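Local coordinates for protein AmbC (Sorangium cellulosum, PDB 5O16) that probably dehydrates beta-hydroxyacyl intermediates during polyketide chain assembly, by means of a dehydratase domain of the double-hotdog kind, at residues E82-A87 with M238-S243; R188-D193 with Q219-A224; D268-S273 with G288-R293. All coordinates share one frame; numbering follows the deposited sequence.

Contact 1. Residues E82-A87 with M238-S243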
loop_
_atom_site.group_PDB
_atom_site.type_symbol
_atom_site.label_atom_id
_atom_site.label_comp_id
_atom_site.label_asym_id
_atom_site.label_seq_id
_atom_site.Cartn_x
_atom_site.Cartn_y
_atom_site.Cartn_z
ATOM N N GLU A 82 -6.537 10.827 1.300
ATOM C CA GLU A 82 -7.128 9.920 2.275
ATOM C C GLU A 82 -7.591 8.649 1.574
ATOM O O GLU A 82 -7.952 8.675 0.394
ATOM C CB GLU A 82 -8.307 10.575 3.031
ATOM C CG GLU A 82 -8.118 12.070 3.417
ATOM C CD GLU A 82 -7.882 12.287 4.910
ATOM O OE1 GLU A 82 -7.667 11.280 5.623
ATOM O OE2 GLU A 82 -7.879 13.455 5.364
ATOM N N LEU A 83 -7.595 7.542 2.317
ATOM C CA LEU A 83 -7.991 6.240 1.777
ATOM C C LEU A 83 -8.466 5.375 2.930
ATOM O O LEU A 83 -7.718 5.182 3.893
ATOM C CB LEU A 83 -6.813 5.551 1.065
ATOM C CG LEU A 83 -6.986 4.174 0.398
ATOM C CD1 LEU A 83 -6.767 3.053 1.370
ATOM C CD2 LEU A 83 -8.341 4.036 -0.215
ATOM N N THR A 84 -9.694 4.854 2.849
ATOM C CA THR A 84 -10.208 3.945 3.870
ATOM C C THR A 84 -10.680 2.658 3.216
ATOM O O THR A 84 -11.448 2.689 2.249
ATOM C CB THR A 84 -11.355 4.585 4.669
ATOM O OG1 THR A 84 -10.895 5.791 5.300
ATOM C CG2 THR A 84 -11.855 3.612 5.731
ATOM N N ILE A 85 -10.251 1.532 3.761
ATOM C CA ILE A 85 -10.684 0.236 3.268
ATOM C C ILE A 85 -11.865 -0.208 4.114
ATOM O O ILE A 85 -11.750 -0.325 5.341
ATOM C CB ILE A 85 -9.541 -0.788 3.293
ATOM C CG1 ILE A 85 -8.441 -0.350 2.326
ATOM C CG2 ILE A 85 -10.045 -2.134 2.868
ATOM C CD1 ILE A 85 -7.052 -0.737 2.720
ATOM N N GLU A 86 -13.022 -0.373 3.475
ATOM C CA GLU A 86 -14.211 -0.794 4.196
ATOM C C GLU A 86 -14.568 -2.252 3.942
ATOM O O GLU A 86 -15.466 -2.776 4.603
ATOM C CB GLU A 86 -15.399 0.137 3.909
ATOM C CG GLU A 86 -16.105 0.055 2.590
ATOM C CD GLU A 86 -17.265 1.049 2.529
ATOM O OE1 GLU A 86 -17.166 2.116 3.170
ATOM O OE2 GLU A 86 -18.267 0.771 1.839
ATOM N N ALA A 87 -13.907 -2.911 3.001
ATOM C CA ALA A 87 -14.228 -4.297 2.703
ATOM C C ALA A 87 -13.065 -5.013 2.033
ATOM O O ALA A 87 -12.616 -4.590 0.960
ATOM C CB ALA A 87 -15.451 -4.362 1.790
ATOM N N MET A 238 -4.882 -3.803 13.277
ATOM C CA MET A 238 -5.317 -4.118 11.930
ATOM C C MET A 238 -5.417 -2.843 11.111
ATOM O O MET A 238 -6.240 -1.972 11.431
ATOM C CB MET A 238 -6.663 -4.811 11.996
ATOM C CG MET A 238 -6.584 -6.301 12.136
ATOM S SD MET A 238 -8.239 -7.019 12.154
ATOM C CE MET A 238 -8.269 -7.763 13.772
ATOM N N PRO A 239 -4.636 -2.716 10.039
ATOM C CA PRO A 239 -4.621 -1.462 9.273
ATOM C C PRO A 239 -5.848 -1.332 8.375
ATOM O O PRO A 239 -6.339 -2.313 7.804
ATOM C CB PRO A 239 -3.331 -1.569 8.456
ATOM C CG PRO A 239 -3.156 -3.060 8.268
ATOM C CD PRO A 239 -3.656 -3.694 9.538
ATOM N N PHE A 240 -6.360 -0.102 8.279
ATOM C CA PHE A 240 -7.585 0.128 7.534
ATOM C C PHE A 240 -7.652 1.496 6.858
ATOM O O PHE A 240 -8.552 1.736 6.041
ATOM C CB PHE A 240 -8.777 -0.041 8.478
ATOM C CG PHE A 240 -8.888 1.051 9.486
ATOM C CD1 PHE A 240 -8.040 1.087 10.577
ATOM C CD2 PHE A 240 -9.840 2.045 9.350
ATOM C CE1 PHE A 240 -8.127 2.092 11.505
ATOM C CE2 PHE A 240 -9.922 3.050 10.262
ATOM C CZ PHE A 240 -9.065 3.076 11.341
ATOM N N ALA A 241 -6.728 2.405 7.170
ATOM C CA ALA A 241 -6.874 3.766 6.659
ATOM C C ALA A 241 -5.515 4.400 6.422
ATOM O O ALA A 241 -4.525 4.031 7.054
ATOM C CB ALA A 241 -7.704 4.647 7.597
ATOM N N TRP A 242 -5.477 5.336 5.470
ATOM C CA TRP A 242 -4.243 5.991 5.052
ATOM C C TRP A 242 -4.482 7.456 4.733
ATOM O O TRP A 242 -5.550 7.845 4.231
ATOM C CB TRP A 242 -3.634 5.333 3.805
ATOM C CG TRP A 242 -3.323 3.880 3.931
ATOM C CD1 TRP A 242 -4.209 2.841 3.908
ATOM C CD2 TRP A 242 -2.026 3.302 4.076
ATOM N NE1 TRP A 242 -3.535 1.643 4.017
ATOM C CE2 TRP A 242 -2.195 1.897 4.125
ATOM C CE3 TRP A 242 -0.731 3.833 4.165
ATOM C CZ2 TRP A 242 -1.118 1.014 4.271
ATOM C CZ3 TRP A 242 0.348 2.949 4.307
ATOM C CH2 TRP A 242 0.142 1.557 4.359
ATOM N N SER A 243 -3.442 8.258 4.975
ATOM C CA SER A 243 -3.483 9.696 4.751
ATOM C C SER A 243 -2.166 10.170 4.159
ATOM O O SER A 243 -1.106 9.604 4.437
ATOM C CB SER A 243 -3.771 10.469 6.045
ATOM O OG SER A 243 -5.063 10.166 6.516
#
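L83 O has two partners, W242 N and A241 CA: W242 N donates to it at 2.7 Å, in the carbonyl plane, while A241 CA lies 3.2 Å from L83 O in a CA-H...O contact. The reciprocal bond, L83 N to W242 O at 2.8 Å, completes an antiparallel hydrogen-bonded pair. Two residues further along, I85 N reaches F240 O at 2.9 Å with an almost straight N-H...O angle of 175°. The strand axes run at 169° to each other, 4.6 Å apart, as expected of adjacent antiparallel strands.

On one face L83 and W242 run alongside each other in one direction. L83 CD1 touches W242 CD1 at 3.6 Å, and I85 CD1 comes to the edge of the indole near its plane. T62 and V65 of helix 61-74 and L214 and L218 of helix 211-224 touch the W242 side chain. On the other face S243 OG donates to E82 OE1 at 3.0 Å, approaching from above the carboxylate plane; the bend at chi2 (-107°) turns the glutamate back toward the serine. F240 and A241 both face R291, a classic beta bulge.

With one strand from each of the two hotdog units, the apolar L83-W242 face and the more mixed E82-S243 face are consistent with a backbone-bonded seam between the halves of a double hotdog.

Contact 2. Residues R188-D193 with Q219-A224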
loop_
_atom_site.group_PDB
_atom_site.type_symbol
_atom_site.label_atom_id
_atom_site.label_comp_id
_atom_site.label_asym_id
_atom_site.label_seq_id
_atom_site.Cartn_x
_atom_site.Cartn_y
_atom_site.Cartn_z
ATOM N N ARG A 188 11.077 6.939 19.250
ATOM C CA ARG A 188 9.766 6.681 18.678
ATOM C C ARG A 188 9.823 6.073 17.283
ATOM O O ARG A 188 8.778 5.651 16.763
ATOM C CB ARG A 188 8.935 7.963 18.657
ATOM C CG ARG A 188 7.999 8.086 19.829
ATOM C CD ARG A 188 7.297 9.414 19.846
ATOM N NE ARG A 188 7.338 10.033 21.164
ATOM C CZ ARG A 188 6.648 11.122 21.481
ATOM N NH1 ARG A 188 5.867 11.696 20.571
ATOM N NH2 ARG A 188 6.742 11.635 22.701
ATOM N N SER A 189 11.002 6.000 16.675
ATOM C CA SER A 189 11.138 5.547 15.298
ATOM C C SER A 189 11.493 4.062 15.236
ATOM O O SER A 189 12.252 3.554 16.062
ATOM C CB SER A 189 12.223 6.338 14.561
ATOM O OG SER A 189 11.894 7.700 14.430
ATOM N N ILE A 190 10.941 3.378 14.244
ATOM C CA ILE A 190 11.389 2.052 13.853
ATOM C C ILE A 190 12.061 2.209 12.492
ATOM O O ILE A 190 11.451 2.723 11.546
ATOM C CB ILE A 190 10.227 1.054 13.744
ATOM C CG1 ILE A 190 9.399 0.993 15.023
ATOM C CG2 ILE A 190 10.785 -0.338 13.415
ATOM C CD1 ILE A 190 10.100 0.316 16.149
ATOM N N TYR A 191 13.296 1.764 12.369
ATOM C CA TYR A 191 13.923 1.758 11.063
ATOM C C TYR A 191 14.049 0.330 10.567
ATOM O O TYR A 191 14.239 -0.602 11.355
ATOM C CB TYR A 191 15.307 2.417 11.058
ATOM C CG TYR A 191 15.347 3.871 11.459
ATOM C CD1 TYR A 191 15.340 4.859 10.475
ATOM C CD2 TYR A 191 15.303 4.272 12.787
ATOM C CE1 TYR A 191 15.357 6.192 10.788
ATOM C CE2 TYR A 191 15.344 5.620 13.117
ATOM C CZ TYR A 191 15.358 6.576 12.100
ATOM O OH TYR A 191 15.366 7.925 12.370
ATOM N N ALA A 192 13.970 0.155 9.252
ATOM C CA ALA A 192 13.989 -1.207 8.750
ATOM C C ALA A 192 14.588 -1.267 7.356
ATOM O O ALA A 192 14.567 -0.291 6.598
ATOM C CB ALA A 192 12.589 -1.821 8.734
ATOM N N ASP A 193 15.146 -2.434 7.049
ATOM C CA ASP A 193 15.561 -2.787 5.704
ATOM C C ASP A 193 14.444 -3.637 5.117
ATOM O O ASP A 193 14.114 -4.693 5.672
ATOM C CB ASP A 193 16.875 -3.567 5.711
ATOM C CG ASP A 193 18.093 -2.674 5.741
ATOM O OD1 ASP A 193 18.036 -1.563 5.182
ATOM O OD2 ASP A 193 19.120 -3.094 6.313
ATOM N N GLN A 219 4.830 -4.710 8.339
ATOM C CA GLN A 219 5.334 -5.848 9.102
ATOM C C GLN A 219 6.415 -5.396 10.067
ATOM O O GLN A 219 6.467 -5.842 11.221
ATOM C CB GLN A 219 5.883 -6.944 8.176
ATOM C CG GLN A 219 4.978 -7.373 7.030
ATOM C CD GLN A 219 5.774 -8.025 5.889
ATOM O OE1 GLN A 219 6.841 -8.610 6.116
ATOM N NE2 GLN A 219 5.258 -7.924 4.663
ATOM N N ALA A 220 7.265 -4.476 9.621
ATOM C CA ALA A 220 8.286 -3.938 10.508
ATOM C C ALA A 220 7.669 -3.340 11.766
ATOM O O ALA A 220 8.112 -3.633 12.886
ATOM C CB ALA A 220 9.115 -2.895 9.764
ATOM N N LEU A 221 6.604 -2.560 11.616
ATOM C CA LEU A 221 6.063 -1.925 12.802
ATOM C C LEU A 221 5.325 -2.953 13.660
ATOM O O LEU A 221 5.453 -2.951 14.891
ATOM C CB LEU A 221 5.148 -0.777 12.398
ATOM C CG LEU A 221 4.203 -0.285 13.480
ATOM C CD1 LEU A 221 5.063 0.340 14.584
ATOM C CD2 LEU A 221 3.255 0.729 12.915
ATOM N N LEU A 222 4.590 -3.876 13.024
ATOM C CA LEU A 222 3.871 -4.903 13.780
ATOM C C LEU A 222 4.816 -5.837 14.528
ATOM O O LEU A 222 4.482 -6.292 15.627
ATOM C CB LEU A 222 2.942 -5.687 12.851
ATOM C CG LEU A 222 1.897 -4.782 12.192
ATOM C CD1 LEU A 222 0.901 -5.553 11.381
ATOM C CD2 LEU A 222 1.184 -3.964 13.228
ATOM N N ARG A 223 6.021 -6.084 14.007
ATOM C CA ARG A 223 6.887 -6.980 14.757
ATOM C C ARG A 223 7.575 -6.253 15.890
ATOM O O ARG A 223 8.119 -6.898 16.791
ATOM C CB ARG A 223 7.992 -7.565 13.870
ATOM C CG ARG A 223 7.541 -8.375 12.688
ATOM C CD ARG A 223 8.717 -9.014 11.961
ATOM N NE ARG A 223 8.307 -9.466 10.635
ATOM C CZ ARG A 223 7.772 -10.649 10.365
ATOM N NH1 ARG A 223 7.541 -11.524 11.337
ATOM N NH2 ARG A 223 7.439 -10.933 9.115
ATOM N N ALA A 224 7.509 -4.930 15.884
ATOM C CA ALA A 224 8.013 -4.100 16.962
ATOM C C ALA A 224 6.985 -3.962 18.066
ATOM O O ALA A 224 7.336 -4.009 19.251
ATOM C CB ALA A 224 8.409 -2.726 16.423
#
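In the hotdog arrangement an antiparallel sheet wraps a central helix, and here A192 and I190 of strand 189-193 press on one side of the C-terminal part of helix 211-224. The segment axes cross at 126° and approach to 8.8 Å, a spacing that small side chains permit: A192 CB meets A220 CB at 3.8 Å, methyl against methyl. A220 and A224 are four residues apart, and I190 and A192 lie on the same face of the strand. The close pairs are A192 with A220 and I190 with A224, both buried and wholly apolar.

The packing slackens to the side of these pairs. L221 CD1 stays 4.4 Å from I190 CG1; the leucine also touches V259 and V261 of strand 254-261. Farther round the helix L222, partly exposed, turns its side chain to L169 of helix 167-170, while R223 forms a salt bridge to D170. On the strand, Y191 points away from the helix and packs on R258.

The tight end depends on the isoleucine: with CG1 anti to the carbonyl carbon (chi1 -54°), its terminal methyl is carried down to the helix, where I190 CD1 lies 3.5 Å from A224 CB.

Contact 3. Residues D268-S273 with G288-R293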
loop_
_atom_site.group_PDB
_atom_site.type_symbol
_atom_site.label_atom_id
_atom_site.label_comp_id
_atom_site.label_asym_id
_atom_site.label_seq_id
_atom_site.Cartn_x
_atom_site.Cartn_y
_atom_site.Cartn_z
ATOM N N ASP A 268 -6.066 1.863 21.869
ATOM C CA ASP A 268 -7.287 1.599 21.116
ATOM C C ASP A 268 -7.007 1.569 19.616
ATOM O O ASP A 268 -7.494 0.684 18.897
ATOM C CB ASP A 268 -8.333 2.664 21.441
ATOM C CG ASP A 268 -7.740 4.071 21.490
ATOM O OD1 ASP A 268 -6.557 4.211 21.870
ATOM O OD2 ASP A 268 -8.453 5.037 21.136
ATOM N N GLN A 269 -6.185 2.503 19.142
ATOM C CA GLN A 269 -5.933 2.662 17.723
ATOM C C GLN A 269 -4.487 3.101 17.544
ATOM O O GLN A 269 -4.036 4.049 18.197
ATOM C CB GLN A 269 -6.895 3.702 17.148
ATOM C CG GLN A 269 -6.742 3.996 15.680
ATOM C CD GLN A 269 -8.020 4.501 15.067
ATOM O OE1 GLN A 269 -8.010 5.282 14.123
ATOM N NE2 GLN A 269 -9.148 4.094 15.654
ATOM N N LEU A 270 -3.777 2.424 16.645
ATOM C CA LEU A 270 -2.376 2.691 16.348
ATOM C C LEU A 270 -2.300 3.614 15.142
ATOM O O LEU A 270 -2.973 3.381 14.135
ATOM C CB LEU A 270 -1.617 1.386 16.080
ATOM C CG LEU A 270 -0.089 1.290 15.939
ATOM C CD1 LEU A 270 0.306 -0.161 15.739
ATOM C CD2 LEU A 270 0.419 2.083 14.727
ATOM N N ALA A 271 -1.491 4.661 15.252
ATOM C CA ALA A 271 -1.236 5.556 14.136
ATOM C C ALA A 271 0.261 5.768 13.968
ATOM O O ALA A 271 0.983 5.975 14.945
ATOM C CB ALA A 271 -1.927 6.893 14.336
ATOM N N ALA A 272 0.731 5.711 12.725
ATOM C CA ALA A 272 2.146 5.927 12.486
ATOM C C ALA A 272 2.347 6.617 11.147
ATOM O O ALA A 272 1.451 6.678 10.306
ATOM C CB ALA A 272 2.941 4.620 12.527
ATOM N N SER A 273 3.542 7.158 10.985
ATOM C CA SER A 273 4.020 7.750 9.754
ATOM C C SER A 273 5.010 6.792 9.104
ATOM O O SER A 273 5.745 6.085 9.800
ATOM C CB SER A 273 4.706 9.071 10.037
ATOM O OG SER A 273 4.996 9.685 8.816
ATOM N N GLY A 288 1.805 10.020 5.189
ATOM C CA GLY A 288 1.760 10.922 6.333
ATOM C C GLY A 288 1.307 10.234 7.609
ATOM O O GLY A 288 1.970 10.316 8.646
ATOM N N THR A 289 0.179 9.536 7.550
ATOM C CA THR A 289 -0.218 8.650 8.631
ATOM C C THR A 289 -0.919 7.441 8.036
ATOM O O THR A 289 -1.517 7.507 6.958
ATOM C CB THR A 289 -1.164 9.294 9.679
ATOM O OG1 THR A 289 -2.440 9.544 9.084
ATOM C CG2 THR A 289 -0.593 10.591 10.287
ATOM N N PHE A 290 -0.816 6.329 8.742
ATOM C CA PHE A 290 -1.667 5.185 8.480
ATOM C C PHE A 290 -2.302 4.768 9.800
ATOM O O PHE A 290 -1.689 4.916 10.856
ATOM C CB PHE A 290 -0.871 4.069 7.843
ATOM C CG PHE A 290 -0.309 3.118 8.809
ATOM C CD1 PHE A 290 -0.994 1.961 9.139
ATOM C CD2 PHE A 290 0.905 3.376 9.408
ATOM C CE1 PHE A 290 -0.466 1.072 10.047
ATOM C CE2 PHE A 290 1.442 2.487 10.313
ATOM C CZ PHE A 290 0.755 1.334 10.635
ATOM N N ARG A 291 -3.554 4.327 9.750
ATOM C CA ARG A 291 -4.316 3.975 10.943
ATOM C C ARG A 291 -4.527 2.462 11.047
ATOM O O ARG A 291 -4.799 1.787 10.051
ATOM C CB ARG A 291 -5.669 4.665 10.958
ATOM C CG ARG A 291 -5.760 5.825 11.885
ATOM C CD ARG A 291 -5.804 7.124 11.126
ATOM N NE ARG A 291 -5.775 8.251 12.047
ATOM C CZ ARG A 291 -5.903 9.521 11.680
ATOM N NH1 ARG A 291 -6.065 9.837 10.399
ATOM N NH2 ARG A 291 -5.866 10.477 12.599
ATOM N N ALA A 292 -4.383 1.933 12.256
ATOM C CA ALA A 292 -4.715 0.546 12.550
ATOM C C ALA A 292 -5.528 0.542 13.823
ATOM O O ALA A 292 -5.318 1.372 14.703
ATOM C CB ALA A 292 -3.488 -0.330 12.704
ATOM N N ARG A 293 -6.423 -0.419 13.934
ATOM C CA ARG A 293 -7.233 -0.560 15.129
ATOM C C ARG A 293 -7.075 -1.971 15.668
ATOM O O ARG A 293 -7.065 -2.944 14.905
ATOM C CB ARG A 293 -8.707 -0.248 14.816
ATOM C CG ARG A 293 -9.675 -0.675 15.877
ATOM C CD ARG A 293 -11.105 -0.313 15.521
ATOM N NE ARG A 293 -11.714 0.567 16.516
ATOM C CZ ARG A 293 -12.317 0.132 17.615
ATOM N NH1 ARG A 293 -12.358 -1.169 17.867
ATOM N NH2 ARG A 293 -12.857 0.993 18.470
#
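A beta hairpin made by strands 269-278 and 283-295 brings these two segments together, with strand directions 161° apart. Four backbone bonds define the register. In the L270-A292 pair, L270 N gives to A292 O at 2.7 Å and A292 N returns a bond to L270 O at 2.8 Å. In the A272-F290 pair, F290 N reaches A272 O at 2.8 Å, while the bond from A272 N to F290 O is longer at 3.2 Å. Between these pairs A271 and R291 form a non-hydrogen-bonded pair, in which A271 CA directs its C-H at F290 O.

The face bearing L270, A272, F290 and A292 is buried. The F290 ring swings back across the strand boundary, so that its CE2 lies 3.4 Å from A272 CB and its CZ 4.2 Å from L270 CD2; both approaches to the ring are oblique. L218 and L221 of helix 211-224 pack on the F290 side chain.

The face of Q269, A271, R291 and R293 is more polar. Q269 reaches across the strand boundary with its chain extended, placing OE1 3.2 Å from R291 CG. The amide and guanidinium planes are 89° apart, and the nearest approach is to this aliphatic CG.

At the G288 end of the pairing, S273 OG, anti to the backbone N (chi1 -173°), donates to G288 O at 3.1 Å from above the carbonyl plane. The chain turns a corner at G288, and G288 and T289 together face S243 in a classic bulge. The bulge lies on the side of strand 283-295 that pairs with strand 236-247; the hairpin itself, with its apolar face against a helix, fits the curved sheet of a hotdog fold.

Contacts 1 and 3 are backbone-bonded strand pairs in neighbouring parts of the same sheet, their centres about 10 Å apart, whereas contact 2 joins sheet to helix through buried apolar side chains. Strand 236-247 pairs directly with strand 283-295: M238 N lies 2.9 Å from R293 O, and S243 N 2.9 Å from T289 O. Contacts 1 and 3 each have an apolar face turned inward and a more polar one outward, and W242 packs on F290 between them. L221 ties contact 2 to contact 3, its CD2 touching F290 CZ at 3.4 Å. Helix 211-224 therefore serves both: it also meets W242 of contact 1.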